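Local coordinates for D-alanyl-D-alanine carboxypeptidase (Streptococcus pneumoniae R6, PDB 1XP4), which probably removes C-terminal D-alanine residues from the peptide side chains of cell-wall precursors, acting as a serine-type carboxypeptidase in peptidoglycan biosynthesis, at residues Gly58-Ser63 against Glu114-Ser119; Thr64-Ser69 against Glu94-Ala99. All coordinates share one frame; numbering follows the deposited sequence.

Interaction 1 of 2, residues Gly58-Ser63 against Glu114-Ser119; sequences GSITLS and EKIAGS
Ile-60 and Ile-116 meet without any flat group between them: no ring, amide or carboxylate offers a face or an edge to the other segment, and the contact is made by aliphatic chains. The CD1 methyl of Ile-60 lies 4.1 Å from CD1 of Ile-116, and the two chains cross at about a right angle. The chi1 of Ile-60, 56°, sets CG1 between the backbone N and the carbonyl carbon; this branch runs across the face of the helix to the CD1 that Ile-116 extends from the other side. The other branch points more directly at the helix, with CG2 4.4 Å from Lys-115 CG. Lysine suits this margin, since its methylenes can lie against isoleucine while the chain runs on beside Thr-64 and Val-66. A water links the segments loosely, 3.0 Å from Ser-59 OG and donating a weak bond to Ile-116 O. Gly-58 and Gly-118 end helices 44-57 and 106-117 with positive phi, which glycine adopts readily. Ile-60 packs on Ala-54 and Leu-55 of helix 44-57, and Ile-116 on Val-51 of that helix and Phe-123 of helix 120-133. The contact sits where the loop after helix 44-57 meets the end of helix 106-117, beside strand 65-67.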
# COMPACT_ATOMS: atom_id res chain seq x y z
N GLY A 58 19.72 -7.87 -1.29
CA GLY A 58 20.58 -8.92 -0.76
C GLY A 58 21.46 -8.57 0.43
O GLY A 58 22.12 -9.46 0.97
N SER A 59 21.48 -7.30 0.85
CA SER A 59 22.29 -6.89 1.99
C SER A 59 21.86 -7.56 3.30
O SER A 59 22.65 -7.66 4.24
CB SER A 59 22.29 -5.36 2.12
OG SER A 59 20.98 -4.82 2.09
N ILE A 60 20.61 -7.99 3.37
CA ILE A 60 20.11 -8.71 4.54
C ILE A 60 19.24 -9.84 4.02
O ILE A 60 18.85 -9.84 2.86
CB ILE A 60 19.24 -7.84 5.49
CG1 ILE A 60 18.07 -7.22 4.72
CG2 ILE A 60 20.09 -6.80 6.16
CD1 ILE A 60 17.07 -6.51 5.60
N THR A 61 18.94 -10.80 4.89
CA THR A 61 18.11 -11.93 4.51
C THR A 61 17.12 -12.15 5.64
O THR A 61 17.32 -11.66 6.75
CB THR A 61 18.94 -13.21 4.34
OG1 THR A 61 19.47 -13.61 5.61
CG2 THR A 61 20.09 -12.97 3.36
N LEU A 62 16.06 -12.90 5.36
CA LEU A 62 15.04 -13.17 6.36
C LEU A 62 15.56 -13.80 7.64
O LEU A 62 15.02 -13.55 8.72
CB LEU A 62 13.94 -14.04 5.75
CG LEU A 62 13.10 -13.29 4.70
CD1 LEU A 62 12.16 -14.23 3.98
CD2 LEU A 62 12.31 -12.18 5.38
N SER A 63 16.61 -14.62 7.55
CA SER A 63 17.14 -15.28 8.75
C SER A 63 18.31 -14.56 9.40
O SER A 63 18.89 -15.05 10.37
CB SER A 63 17.56 -16.70 8.40
OG SER A 63 18.75 -16.69 7.63
N GLU A 114 18.32 0.32 12.38
CA GLU A 114 19.73 0.41 12.73
C GLU A 114 20.51 -0.64 11.95
O GLU A 114 21.66 -0.41 11.56
CB GLU A 114 19.95 0.18 14.22
CG GLU A 114 19.30 1.21 15.11
CD GLU A 114 19.85 1.15 16.52
OE1 GLU A 114 20.14 0.03 17.00
OE2 GLU A 114 20.00 2.22 17.15
N LYS A 115 19.88 -1.78 11.73
CA LYS A 115 20.51 -2.86 10.98
C LYS A 115 20.73 -2.45 9.53
O LYS A 115 21.76 -2.79 8.94
CB LYS A 115 19.63 -4.10 11.02
CG LYS A 115 20.24 -5.31 10.32
CD LYS A 115 21.51 -5.75 11.04
CE LYS A 115 21.98 -7.10 10.55
NZ LYS A 115 23.27 -7.49 11.19
N ILE A 116 19.77 -1.73 8.96
CA ILE A 116 19.87 -1.33 7.56
C ILE A 116 20.66 -0.05 7.29
O ILE A 116 21.32 0.05 6.26
CB ILE A 116 18.46 -1.20 6.91
CG1 ILE A 116 17.73 -2.54 6.96
CG2 ILE A 116 18.57 -0.75 5.44
CD1 ILE A 116 16.36 -2.54 6.31
N ALA A 117 20.60 0.92 8.20
CA ALA A 117 21.30 2.18 7.98
C ALA A 117 22.30 2.58 9.07
O ALA A 117 22.91 3.66 8.99
CB ALA A 117 20.29 3.31 7.78
N GLY A 118 22.48 1.73 10.07
CA GLY A 118 23.41 2.04 11.14
C GLY A 118 22.75 2.77 12.28
O GLY A 118 23.00 2.49 13.45
N SER A 119 21.89 3.72 11.94
CA SER A 119 21.18 4.48 12.96
C SER A 119 19.78 4.84 12.48
O SER A 119 19.50 4.85 11.28
CB SER A 119 21.95 5.77 13.28
OG SER A 119 21.97 6.65 12.18
O HOH W 1 21.27 -2.75 4.29

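Interaction 2 of 2, residues Thr64-Ser69 against Glu94-Ala99; sequences TPVDIS and EELLEA
Val-66 and Ile-68 both direct their side chains at Leu-96, and the contact of strand 65-67 and the residue after it with helix 93-103 is wholly apolar. The closer half belongs to Val-66: CD1 of Leu-96 sits 3.8 Å from its CB and 3.9 Å from its CG1, one methyl resting against the root of the valine and one of its branches. Leucine supplies the reach from the helix; its CG stands beside the backbone N (chi1 -63°) and its chain extends toward the strand before forking. The second methyl, CD2, is looser, 4.5 Å from CD1 of Ile-68. Beta-branched valine and isoleucine suit an extended backbone, and two residues apart they face the helix together, whereas Pro-65 and Asp-67 point away. Leu-96 also packs on Tyr-91, Phe-198, and Ala-111 and Leu-112 of helix 106-117.

The directional bonds lie within each partner or beside it. Glu-98 N to Glu-94 O, 2.9 Å, is one helical bond, while Val-66 pairs with Tyr-91 in the antiparallel sheet with strand 90-92, and Ile-68 continues the pairing to Arg-89. The attraction is thus probably mostly hydrophobic, with little directional preference. This is consistent with side-chain bulk helping to set the spacing, along with the direct run of strand 90-92 into the helix, while backbone pairing probably fixes the strand's alignment.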
# COMPACT_ATOMS: atom_id res chain seq x y z
N THR A 64 18.65 -13.39 8.87
CA THR A 64 19.76 -12.61 9.41
C THR A 64 19.51 -12.16 10.85
O THR A 64 18.50 -11.54 11.16
CB THR A 64 20.02 -11.33 8.55
OG1 THR A 64 20.33 -11.70 7.20
CG2 THR A 64 21.17 -10.52 9.14
N PRO A 65 20.44 -12.51 11.76
CA PRO A 65 20.34 -12.14 13.18
C PRO A 65 20.50 -10.63 13.32
O PRO A 65 21.40 -10.03 12.71
CB PRO A 65 21.51 -12.89 13.80
CG PRO A 65 21.61 -14.11 12.96
CD PRO A 65 21.45 -13.55 11.56
N VAL A 66 19.64 -10.00 14.12
CA VAL A 66 19.71 -8.56 14.32
C VAL A 66 19.82 -8.23 15.81
O VAL A 66 18.95 -8.61 16.60
CB VAL A 66 18.46 -7.83 13.75
CG1 VAL A 66 18.58 -6.34 13.98
CG2 VAL A 66 18.32 -8.11 12.27
N ASP A 67 20.89 -7.54 16.17
CA ASP A 67 21.14 -7.13 17.56
C ASP A 67 20.14 -6.06 17.96
O ASP A 67 19.65 -5.30 17.12
CB ASP A 67 22.57 -6.58 17.71
CG ASP A 67 22.82 -5.93 19.06
OD1 ASP A 67 22.82 -6.63 20.10
OD2 ASP A 67 23.01 -4.70 19.08
N ILE A 68 19.85 -5.99 19.24
CA ILE A 68 18.91 -5.02 19.75
C ILE A 68 19.59 -4.13 20.79
O ILE A 68 19.67 -4.47 21.95
CB ILE A 68 17.68 -5.77 20.30
CG1 ILE A 68 16.98 -6.43 19.10
CG2 ILE A 68 16.74 -4.84 21.02
CD1 ILE A 68 15.86 -7.33 19.45
N SER A 69 20.10 -2.99 20.33
CA SER A 69 20.83 -2.04 21.18
C SER A 69 20.06 -1.45 22.35
O SER A 69 18.84 -1.61 22.47
CB SER A 69 21.40 -0.90 20.33
OG SER A 69 20.38 -0.16 19.69
N GLU A 94 13.10 -11.56 9.79
CA GLU A 94 11.74 -12.04 9.62
C GLU A 94 10.98 -11.92 10.94
O GLU A 94 9.80 -11.57 10.96
CB GLU A 94 11.74 -13.50 9.15
CG GLU A 94 10.35 -14.11 8.95
CD GLU A 94 10.40 -15.52 8.36
OE1 GLU A 94 11.03 -16.41 8.96
OE2 GLU A 94 9.79 -15.74 7.28
N GLU A 95 11.66 -12.20 12.04
CA GLU A 95 11.00 -12.12 13.33
C GLU A 95 10.58 -10.69 13.65
O GLU A 95 9.45 -10.44 14.08
CB GLU A 95 11.91 -12.68 14.42
CG GLU A 95 12.24 -14.15 14.20
CD GLU A 95 12.93 -14.79 15.38
OE1 GLU A 95 14.06 -14.36 15.73
OE2 GLU A 95 12.34 -15.73 15.96
N LEU A 96 11.49 -9.74 13.43
CA LEU A 96 11.19 -8.34 13.69
C LEU A 96 10.13 -7.83 12.72
O LEU A 96 9.23 -7.08 13.09
CB LEU A 96 12.46 -7.50 13.57
CG LEU A 96 13.54 -7.86 14.59
CD1 LEU A 96 14.78 -7.03 14.32
CD2 LEU A 96 13.01 -7.61 16.00
N LEU A 97 10.25 -8.25 11.46
CA LEU A 97 9.29 -7.86 10.45
C LEU A 97 7.89 -8.29 10.87
O LEU A 97 6.93 -7.52 10.78
CB LEU A 97 9.64 -8.53 9.12
CG LEU A 97 9.83 -7.61 7.92
CD1 LEU A 97 10.12 -8.48 6.70
CD2 LEU A 97 8.58 -6.77 7.71
N GLU A 98 7.78 -9.52 11.34
CA GLU A 98 6.51 -10.05 11.78
C GLU A 98 6.05 -9.24 13.00
O GLU A 98 4.90 -8.83 13.08
CB GLU A 98 6.65 -11.53 12.13
CG GLU A 98 5.37 -12.35 12.00
CD GLU A 98 5.53 -13.54 11.07
OE1 GLU A 98 6.03 -13.35 9.94
OE2 GLU A 98 5.15 -14.66 11.46
N ALA A 99 6.97 -9.02 13.95
CA ALA A 99 6.65 -8.26 15.16
C ALA A 99 6.22 -6.82 14.82
O ALA A 99 5.32 -6.27 15.45
CB ALA A 99 7.84 -8.25 16.09

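From the N terminus the chain runs through helix 44-57 into 58-63, then directly into 64-69. Segment 94-99 comes next and closes the shorter loop, interaction 2; 114-119 follows and closes the longer one, interaction 1. The first closure therefore falls wholly within the second, and the loops do not cross. Together they tie the loop after helix 44-57 and strand 65-67 to the consecutive helices 93-103 and 106-117 of the carboxypeptidase domain. The contacts, with centres about 9 Å apart, are also stitched to each other: Leu-62 O probably accepts a hydrogen bond from Glu-94 N, 3.0 Å away, and Glu-114 OE1 probably bonds with Ser-69 OG at 2.7 Å.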